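Local coordinates for serine-threonine phosphatase 2C (Toxoplasma gondii, PDB 2I44), which probably removes phosphate from phosphoserine and phosphothreonine residues of other proteins as a metal-dependent PP2C-type phosphatase, here crystallised with calcium ions, at residues A[23-28]-A[315-320]; A[77-82]-A[110-115]; A[180-185]-A[205-210]. One frame throughout, in Å; residues are numbered along the deposited sequence.

Contact 1. Residues A[23-28]-A[315-320]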
loop_
_atom_site.group_PDB
_atom_site.type_symbol
_atom_site.label_atom_id
_atom_site.label_comp_id
_atom_site.label_asym_id
_atom_site.label_seq_id
_atom_site.Cartn_x
_atom_site.Cartn_y
_atom_site.Cartn_z
ATOM N N ASP A 23 -17.110 -7.270 -2.221
ATOM C CA ASP A 23 -17.724 -5.997 -2.574
ATOM C C ASP A 23 -16.648 -4.962 -2.266
ATOM O O ASP A 23 -15.920 -5.088 -1.275
ATOM C CB ASP A 23 -18.972 -5.730 -1.734
ATOM C CG ASP A 23 -20.012 -6.822 -1.879
ATOM O OD1 ASP A 23 -20.134 -7.375 -2.994
ATOM O OD2 ASP A 23 -20.709 -7.123 -0.884
ATOM N N ALA A 24 -16.521 -3.952 -3.113
ATOM C CA ALA A 24 -15.495 -2.955 -2.887
ATOM C C ALA A 24 -15.972 -1.534 -3.069
ATOM O O ALA A 24 -16.945 -1.267 -3.776
ATOM C CB ALA A 24 -14.308 -3.222 -3.801
ATOM N N ALA A 25 -15.266 -0.624 -2.413
ATOM C CA ALA A 25 -15.568 0.795 -2.480
ATOM C C ALA A 25 -14.248 1.530 -2.330
ATOM O O ALA A 25 -13.349 1.059 -1.632
ATOM C CB ALA A 25 -16.517 1.187 -1.360
ATOM N N ILE A 26 -14.120 2.670 -2.995
ATOM C CA ILE A 26 -12.893 3.449 -2.908
ATOM C C ILE A 26 -13.268 4.915 -2.880
ATOM O O ILE A 26 -14.047 5.369 -3.712
ATOM C CB ILE A 26 -11.975 3.222 -4.134
ATOM C CG1 ILE A 26 -11.799 1.726 -4.403
ATOM C CG2 ILE A 26 -10.611 3.861 -3.890
ATOM C CD1 ILE A 26 -11.057 1.434 -5.695
ATOM N N PHE A 27 -12.712 5.652 -1.927
ATOM C CA PHE A 27 -12.984 7.078 -1.816
ATOM C C PHE A 27 -11.704 7.804 -1.433
ATOM O O PHE A 27 -10.903 7.296 -0.655
ATOM C CB PHE A 27 -14.054 7.350 -0.758
ATOM C CG PHE A 27 -14.630 8.738 -0.829
ATOM C CD1 PHE A 27 -15.629 9.043 -1.751
ATOM C CD2 PHE A 27 -14.151 9.750 -0.001
ATOM C CE1 PHE A 27 -16.148 10.340 -1.850
ATOM C CE2 PHE A 27 -14.663 11.053 -0.090
ATOM C CZ PHE A 27 -15.662 11.345 -1.017
ATOM N N THR A 28 -11.518 8.996 -1.983
ATOM C CA THR A 28 -10.334 9.786 -1.692
ATOM C C THR A 28 -10.711 11.253 -1.533
ATOM O O THR A 28 -11.751 11.692 -2.015
ATOM C CB THR A 28 -9.284 9.651 -2.826
ATOM O OG1 THR A 28 -8.070 10.300 -2.432
ATOM C CG2 THR A 28 -9.804 10.283 -4.125
ATOM N N ALA A 315 -9.190 5.719 1.155
ATOM C CA ALA A 315 -9.610 4.474 1.773
ATOM C C ALA A 315 -10.239 3.554 0.727
ATOM O O ALA A 315 -11.020 3.990 -0.113
ATOM C CB ALA A 315 -10.602 4.753 2.897
HETATM N N MSE A 316 -9.861 2.284 0.776
HETATM C CA MSE A 316 -10.383 1.280 -0.136
HETATM C C MSE A 316 -10.887 0.174 0.781
HETATM O O MSE A 316 -10.110 -0.406 1.536
HETATM C CB MSE A 316 -9.262 0.750 -1.048
HETATM C CG MSE A 316 -9.706 -0.286 -2.085
HETATM SE SE MSE A 316 -8.233 -0.973 -3.179
HETATM C CE MSE A 316 -8.131 0.467 -4.458
ATOM N N THR A 317 -12.188 -0.094 0.736
ATOM C CA THR A 317 -12.791 -1.125 1.569
ATOM C C THR A 317 -13.164 -2.364 0.763
ATOM O O THR A 317 -13.753 -2.264 -0.309
ATOM C CB THR A 317 -14.057 -0.590 2.284
ATOM O OG1 THR A 317 -14.917 0.055 1.335
ATOM C CG2 THR A 317 -13.675 0.406 3.370
ATOM N N VAL A 318 -12.815 -3.533 1.289
ATOM C CA VAL A 318 -13.106 -4.793 0.619
ATOM C C VAL A 318 -13.825 -5.733 1.586
ATOM O O VAL A 318 -13.283 -6.099 2.624
ATOM C CB VAL A 318 -11.803 -5.475 0.131
ATOM C CG1 VAL A 318 -12.130 -6.764 -0.607
ATOM C CG2 VAL A 318 -11.018 -4.521 -0.766
ATOM N N PHE A 319 -15.051 -6.113 1.246
ATOM C CA PHE A 319 -15.824 -7.013 2.097
ATOM C C PHE A 319 -15.887 -8.383 1.436
ATOM O O PHE A 319 -16.434 -8.532 0.344
ATOM C CB PHE A 319 -17.240 -6.464 2.308
ATOM C CG PHE A 319 -17.285 -5.181 3.096
ATOM C CD1 PHE A 319 -17.431 -5.201 4.481
ATOM C CD2 PHE A 319 -17.158 -3.953 2.453
ATOM C CE1 PHE A 319 -17.449 -4.020 5.214
ATOM C CE2 PHE A 319 -17.176 -2.760 3.178
ATOM C CZ PHE A 319 -17.321 -2.793 4.560
ATOM N N PHE A 320 -15.313 -9.376 2.103
ATOM C CA PHE A 320 -15.286 -10.730 1.586
ATOM C C PHE A 320 -16.679 -11.355 1.586
ATOM O O PHE A 320 -17.569 -10.918 2.313
ATOM C CB PHE A 320 -14.333 -11.574 2.433
ATOM C CG PHE A 320 -12.927 -11.042 2.469
ATOM C CD1 PHE A 320 -12.133 -11.054 1.322
ATOM C CD2 PHE A 320 -12.401 -10.510 3.643
ATOM C CE1 PHE A 320 -10.835 -10.544 1.343
ATOM C CE2 PHE A 320 -11.101 -9.995 3.676
ATOM C CZ PHE A 320 -10.317 -10.012 2.521
#

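Contact 2. Residues A[77-82]-A[110-115]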
loop_
_atom_site.group_PDB
_atom_site.type_symbol
_atom_site.label_atom_id
_atom_site.label_comp_id
_atom_site.label_asym_id
_atom_site.label_seq_id
_atom_site.Cartn_x
_atom_site.Cartn_y
_atom_site.Cartn_z
ATOM N N PRO A 77 0.845 -4.796 -14.382
ATOM C CA PRO A 77 1.619 -5.346 -15.503
ATOM C C PRO A 77 2.870 -6.094 -15.025
ATOM O O PRO A 77 3.163 -7.197 -15.495
ATOM C CB PRO A 77 1.956 -4.108 -16.326
ATOM C CG PRO A 77 0.759 -3.232 -16.090
ATOM C CD PRO A 77 0.562 -3.366 -14.598
ATOM N N GLN A 78 3.600 -5.506 -14.085
ATOM C CA GLN A 78 4.800 -6.150 -13.568
ATOM C C GLN A 78 4.460 -7.439 -12.822
ATOM O O GLN A 78 5.185 -8.430 -12.910
ATOM C CB GLN A 78 5.557 -5.203 -12.630
ATOM C CG GLN A 78 6.323 -4.089 -13.331
ATOM C CD GLN A 78 7.453 -4.608 -14.214
ATOM O OE1 GLN A 78 7.852 -5.768 -14.119
ATOM N NE2 GLN A 78 7.983 -3.740 -15.068
ATOM N N LEU A 79 3.355 -7.422 -12.083
ATOM C CA LEU A 79 2.941 -8.597 -11.325
ATOM C C LEU A 79 2.720 -9.804 -12.226
ATOM O O LEU A 79 3.331 -10.852 -12.030
ATOM C CB LEU A 79 1.648 -8.311 -10.551
ATOM C CG LEU A 79 0.994 -9.525 -9.885
ATOM C CD1 LEU A 79 1.924 -10.087 -8.817
ATOM C CD2 LEU A 79 -0.334 -9.123 -9.265
ATOM N N ILE A 80 1.857 -9.649 -13.223
ATOM C CA ILE A 80 1.547 -10.754 -14.109
ATOM C C ILE A 80 2.653 -11.125 -15.103
ATOM O O ILE A 80 2.572 -12.164 -15.750
ATOM C CB ILE A 80 0.215 -10.501 -14.858
ATOM C CG1 ILE A 80 0.344 -9.301 -15.786
ATOM C CG2 ILE A 80 -0.905 -10.256 -13.845
ATOM C CD1 ILE A 80 -0.958 -8.947 -16.486
ATOM N N SER A 81 3.679 -10.289 -15.224
ATOM C CA SER A 81 4.789 -10.589 -16.122
ATOM C C SER A 81 5.788 -11.448 -15.363
ATOM O O SER A 81 6.762 -11.942 -15.923
ATOM C CB SER A 81 5.479 -9.304 -16.581
ATOM O OG SER A 81 4.597 -8.497 -17.340
ATOM N N SER A 82 5.534 -11.617 -14.070
ATOM C CA SER A 82 6.406 -12.406 -13.210
ATOM C C SER A 82 6.389 -13.901 -13.522
ATOM O O SER A 82 5.329 -14.525 -13.569
ATOM C CB SER A 82 6.006 -12.210 -11.754
ATOM O OG SER A 82 6.614 -13.176 -10.916
ATOM N N ASP A 110 3.868 -15.169 -2.673
ATOM C CA ASP A 110 4.856 -14.370 -1.961
ATOM C C ASP A 110 5.917 -13.915 -2.954
ATOM O O ASP A 110 6.192 -12.718 -3.098
ATOM C CB ASP A 110 5.496 -15.208 -0.838
ATOM C CG ASP A 110 6.668 -14.502 -0.159
ATOM O OD1 ASP A 110 7.688 -14.243 -0.832
ATOM O OD2 ASP A 110 6.578 -14.214 1.055
ATOM N N GLN A 111 6.502 -14.883 -3.650
ATOM C CA GLN A 111 7.542 -14.603 -4.630
ATOM C C GLN A 111 7.087 -13.656 -5.741
ATOM O O GLN A 111 7.845 -12.787 -6.175
ATOM C CB GLN A 111 8.039 -15.916 -5.247
ATOM C CG GLN A 111 9.164 -15.744 -6.245
ATOM C CD GLN A 111 10.415 -15.171 -5.610
ATOM O OE1 GLN A 111 10.947 -15.731 -4.646
ATOM N NE2 GLN A 111 10.893 -14.053 -6.144
ATOM N N ALA A 112 5.855 -13.822 -6.210
ATOM C CA ALA A 112 5.343 -12.962 -7.274
ATOM C C ALA A 112 5.208 -11.513 -6.803
ATOM O O ALA A 112 5.522 -10.578 -7.539
ATOM C CB ALA A 112 3.988 -13.481 -7.766
ATOM N N VAL A 113 4.723 -11.328 -5.582
ATOM C CA VAL A 113 4.555 -9.983 -5.040
ATOM C C VAL A 113 5.935 -9.363 -4.874
ATOM O O VAL A 113 6.136 -8.185 -5.150
ATOM C CB VAL A 113 3.809 -10.021 -3.686
ATOM C CG1 VAL A 113 3.809 -8.642 -3.031
ATOM C CG2 VAL A 113 2.376 -10.480 -3.913
ATOM N N ASP A 114 6.893 -10.173 -4.444
ATOM C CA ASP A 114 8.247 -9.684 -4.265
ATOM C C ASP A 114 8.797 -9.204 -5.607
ATOM O O ASP A 114 9.396 -8.128 -5.695
ATOM C CB ASP A 114 9.148 -10.784 -3.701
ATOM C CG ASP A 114 10.423 -10.226 -3.105
ATOM O OD1 ASP A 114 10.341 -9.613 -2.022
ATOM O OD2 ASP A 114 11.501 -10.381 -3.718
ATOM N N ASP A 115 8.593 -10.011 -6.646
ATOM C CA ASP A 115 9.057 -9.671 -7.991
ATOM C C ASP A 115 8.388 -8.395 -8.478
ATOM O O ASP A 115 9.025 -7.544 -9.097
ATOM C CB ASP A 115 8.740 -10.800 -8.970
ATOM C CG ASP A 115 9.676 -11.977 -8.822
ATOM O OD1 ASP A 115 10.569 -11.917 -7.954
ATOM O OD2 ASP A 115 9.518 -12.966 -9.575
#

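Contact 3. Residues A[180-185]-A[205-210]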
loop_
_atom_site.group_PDB
_atom_site.type_symbol
_atom_site.label_atom_id
_atom_site.label_comp_id
_atom_site.label_asym_id
_atom_site.label_seq_id
_atom_site.Cartn_x
_atom_site.Cartn_y
_atom_site.Cartn_z
ATOM N N LYS A 180 9.869 2.397 9.430
ATOM C CA LYS A 180 10.335 3.649 10.003
ATOM C C LYS A 180 11.864 3.645 10.105
ATOM O O LYS A 180 12.471 2.639 10.462
ATOM C CB LYS A 180 9.697 3.843 11.386
ATOM C CG LYS A 180 8.165 3.982 11.357
ATOM C CD LYS A 180 7.733 5.189 10.512
ATOM C CE LYS A 180 6.213 5.436 10.573
ATOM N NZ LYS A 180 5.788 6.652 9.806
ATOM N N PRO A 181 12.498 4.777 9.781
ATOM C CA PRO A 181 13.956 4.909 9.829
ATOM C C PRO A 181 14.601 4.623 11.184
ATOM O O PRO A 181 15.777 4.257 11.248
ATOM C CB PRO A 181 14.189 6.342 9.348
ATOM C CG PRO A 181 12.941 7.045 9.728
ATOM C CD PRO A 181 11.874 6.048 9.374
ATOM N N ASP A 182 13.852 4.790 12.269
ATOM C CA ASP A 182 14.431 4.515 13.578
ATOM C C ASP A 182 14.314 3.060 14.034
ATOM O O ASP A 182 14.862 2.695 15.072
ATOM C CB ASP A 182 13.887 5.476 14.653
ATOM C CG ASP A 182 12.381 5.589 14.648
ATOM O OD1 ASP A 182 11.745 5.149 13.668
ATOM O OD2 ASP A 182 11.835 6.149 15.628
HETATM N N MSE A 183 13.618 2.222 13.268
HETATM C CA MSE A 183 13.543 0.803 13.627
HETATM C C MSE A 183 15.006 0.366 13.502
HETATM O O MSE A 183 15.631 0.587 12.464
HETATM C CB MSE A 183 12.676 0.013 12.638
HETATM C CG MSE A 183 11.170 0.039 12.928
HETATM SE SE MSE A 183 10.653 -0.762 14.644
HETATM C CE MSE A 183 11.878 -2.219 14.691
ATOM N N PRO A 184 15.568 -0.243 14.557
ATOM C CA PRO A 184 16.959 -0.705 14.593
ATOM C C PRO A 184 17.571 -1.219 13.290
ATOM O O PRO A 184 18.572 -0.677 12.825
ATOM C CB PRO A 184 16.936 -1.761 15.697
ATOM C CG PRO A 184 15.973 -1.164 16.677
ATOM C CD PRO A 184 14.842 -0.695 15.761
ATOM N N HIS A 185 16.992 -2.250 12.689
ATOM C CA HIS A 185 17.578 -2.757 11.459
ATOM C C HIS A 185 17.434 -1.824 10.252
ATOM O O HIS A 185 18.254 -1.876 9.342
ATOM C CB HIS A 185 17.052 -4.165 11.156
ATOM C CG HIS A 185 17.629 -5.222 12.057
ATOM N ND1 HIS A 185 17.454 -6.571 11.833
ATOM C CD2 HIS A 185 18.355 -5.123 13.196
ATOM C CE1 HIS A 185 18.047 -7.256 12.796
ATOM N NE2 HIS A 185 18.602 -6.401 13.637
ATOM N N ASN A 205 10.216 11.972 17.697
ATOM C CA ASN A 205 9.419 10.790 17.406
ATOM C C ASN A 205 9.199 10.485 15.925
ATOM O O ASN A 205 8.742 9.394 15.583
ATOM C CB ASN A 205 8.072 10.905 18.121
ATOM C CG ASN A 205 8.206 10.769 19.624
ATOM O OD1 ASN A 205 7.575 11.506 20.386
ATOM N ND2 ASN A 205 9.029 9.818 20.062
ATOM N N LYS A 206 9.513 11.431 15.046
ATOM C CA LYS A 206 9.345 11.196 13.614
ATOM C C LYS A 206 10.633 11.483 12.849
ATOM O O LYS A 206 10.702 12.423 12.056
ATOM C CB LYS A 206 8.213 12.057 13.045
ATOM C CG LYS A 206 6.831 11.727 13.583
ATOM C CD LYS A 206 5.749 12.405 12.745
ATOM C CE LYS A 206 4.382 12.329 13.410
ATOM N NZ LYS A 206 4.395 13.056 14.711
ATOM N N PRO A 207 11.677 10.675 13.089
ATOM C CA PRO A 207 12.963 10.857 12.410
ATOM C C PRO A 207 12.871 10.724 10.885
ATOM O O PRO A 207 11.919 10.150 10.343
ATOM C CB PRO A 207 13.844 9.784 13.048
ATOM C CG PRO A 207 12.847 8.705 13.404
ATOM C CD PRO A 207 11.715 9.503 13.981
ATOM N N PHE A 208 13.877 11.265 10.206
ATOM C CA PHE A 208 13.941 11.258 8.748
ATOM C C PHE A 208 15.121 10.445 8.241
ATOM O O PHE A 208 16.129 10.318 8.933
ATOM C CB PHE A 208 14.135 12.684 8.216
ATOM C CG PHE A 208 13.021 13.638 8.555
ATOM C CD1 PHE A 208 11.954 13.822 7.677
ATOM C CD2 PHE A 208 13.049 14.372 9.740
ATOM C CE1 PHE A 208 10.931 14.727 7.975
ATOM C CE2 PHE A 208 12.033 15.275 10.047
ATOM C CZ PHE A 208 10.971 15.453 9.162
ATOM N N ILE A 209 14.983 9.885 7.040
ATOM C CA ILE A 209 16.092 9.186 6.414
ATOM C C ILE A 209 16.689 10.293 5.559
ATOM O O ILE A 209 15.981 10.939 4.788
ATOM C CB ILE A 209 15.659 8.000 5.497
ATOM C CG1 ILE A 209 16.872 7.547 4.659
ATOM C CG2 ILE A 209 14.489 8.395 4.606
ATOM C CD1 ILE A 209 16.688 6.201 3.916
ATOM N N ARG A 210 17.981 10.534 5.712
ATOM C CA ARG A 210 18.647 11.586 4.964
ATOM C C ARG A 210 19.817 11.037 4.159
ATOM O O ARG A 210 20.626 10.268 4.679
ATOM C CB ARG A 210 19.133 12.663 5.934
ATOM C CG ARG A 210 19.953 13.756 5.289
ATOM C CD ARG A 210 20.402 14.784 6.312
ATOM N NE ARG A 210 19.288 15.543 6.876
ATOM C CZ ARG A 210 19.428 16.525 7.761
ATOM N NH1 ARG A 210 20.636 16.865 8.186
ATOM N NH2 ARG A 210 18.361 17.167 8.222
HETATM O O HOH W 1 9.373 6.570 16.333
#

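Contact 1. Residues A[23-28]-A[315-320]
Asp23 faces Phe319 in a hydrogen-bonded antiparallel pair: its N gives a 2.9 Å bond to Phe319 O, and its O accepts Phe319 N in return. The same carbonyl oxygen lies at the edge of the Phe319 ring, near its plane. Beyond the pair, the Asp23 carboxylate makes salt bridges to Lys321 and Arg285. Ala24, opposite Val318 in a non-hydrogen-bonded pair, sends its CA-H to Thr317 O (CA to O 3.2 Å). At Ala25 both backbone bonds to Thr317 return, and Ala25 CB lies 3.3 Å from Thr317 OG1, a hydroxyl set between its own backbone N and carbonyl carbon (chi1 49°).

Strands 22-29 and 313-320 are neighbours in one of the two antiparallel sheets of the PP2C beta-sandwich, so strands from near the two ends of the chain are joined here. Ala24, Ile26, Met316 and Val318 turn to the other sheet, where Leu42 and Phe56 receive them; Ala25, Phe27, Thr317 and Phe319 face the helix 291-305 side.

Ile26 lies alongside the selenomethionine Met316, both chains running the same way. Met316 extends to SE and then bends (chi3 -82°), which carries CE to 3.3 Å from Ile26 CD1, a closeness that may partly reflect coordinate error. Phe27 closes the register with Ala315: Phe27 N to Ala315 O is 3.0 Å, and Ala315 N to Phe27 O is 2.9 Å.

Contact 2. Residues A[77-82]-A[110-115]
The N-cap of helix 83-92 is the centre of this contact, where the chain leaves helix 66-80 and turns against the long helix 98-130 in one of the two helical layers flanking the PP2C beta-sandwich. Ser82 holds the cap position, its OG bonded to Trp85 N in the first turn of the new helix. That hydroxyl also reaches across to helix 98-130, donating to Asp115 OD2 over 3.2 Å. The carboxylate oxygen is approached on its anti side, with the donor 18° out of the carboxylate plane. One oxygen of the buried Ser82 thus serves the helix start and the neighbouring helix together.

The carboxylate has a second hold. Gln111, one turn earlier, gives NE2 to Asp115 OD1 at 2.8 Å, coming from above the carboxylate plane while the oxygen lies in the plane of the amide. With a donor on each oxygen, the carboxylate is restrained in rotation, and the two bonds would be expected to stabilise its negative charge.

Beside this polar pair the packing is apolar. The CB bond of Leu79 points neither at helix 98-130 nor away from it, but with CG anti to the backbone N (chi1 171°) the end of the chain comes closer, bringing CD1 to 3.8 Å from Ala112 O. Leu46, Met116 and Val144 also touch the leucine, the last from strand 137-146 of the sheet next to the helices. Ala112 CB meets both neighbours, 4.1 Å from Leu79 CD1 and 4.1 Å from Ser82 OG.

Contact 3. Residues A[180-185]-A[205-210]
A chi1 of 49° places Asp182 CG between the residue's own backbone N and carbonyl carbon, and a chi2 of -14° turns the carboxylate so that one of its faces lies over Pro207 CG, which sits 3.4 Å from Asp182 CG. The two side chains cross at about a right angle, and Tyr199 touches both residues. Asp182 belongs to a type I beta turn running from Lys180 to Met183, closed by a bond from Met183 N to Lys180 O. Facing it is the chain that enters strand 208-210, the partner of strand 196-198 in a short two-stranded antiparallel sheet joined by a long loop. The contact thus packs the turn that precedes helix 184-192 against this sheet, within an insertion between strands 169-174 and 248-253 that is consistent with the flap of PP2C phosphatases.

No hydrogen bond joins the two segments directly; prolines do most of the work. Pro181 CG touches the backbone, 3.3 Å from Pro207 O, and lies 4.0 Å from Pro207 CG. The neighbouring ring atom, Pro181 CB, comes to 4.4 Å from Ile209 CB, a looser approach. Val197 of the partner strand touches both prolines, and Ile190 of helix 184-192 touches Pro181 and Ile209, so both elements contribute to the apolar cluster.

At the more exposed end the link is polar. A single water bridges the segments, donating one hydrogen to Asp182 OD2 at 2.6 Å and the other to Asn205 O at 3.0 Å.

Contact 1 pairs strands near the two ends of the chain, and the other two contacts are nested within the 286 residues it encloses. Contacts 2 and 3 follow one another along the sequence, with centres 28 Å apart. None touches another: contact 1 comes within about 13 Å of contact 2 and about 17 Å of contact 3 (nearest atoms), and contacts 1 and 3 lie on opposite sides of the chain's centre. Two of them come comparably near the calcium site. The side chains of Ala315 in contact 1 and Phe208 in contact 3 are each about 12 Å from a bound calcium, whereas contact 2 lies in one helical layer, away from Asp60, Gly61, Asp266 and Asp311.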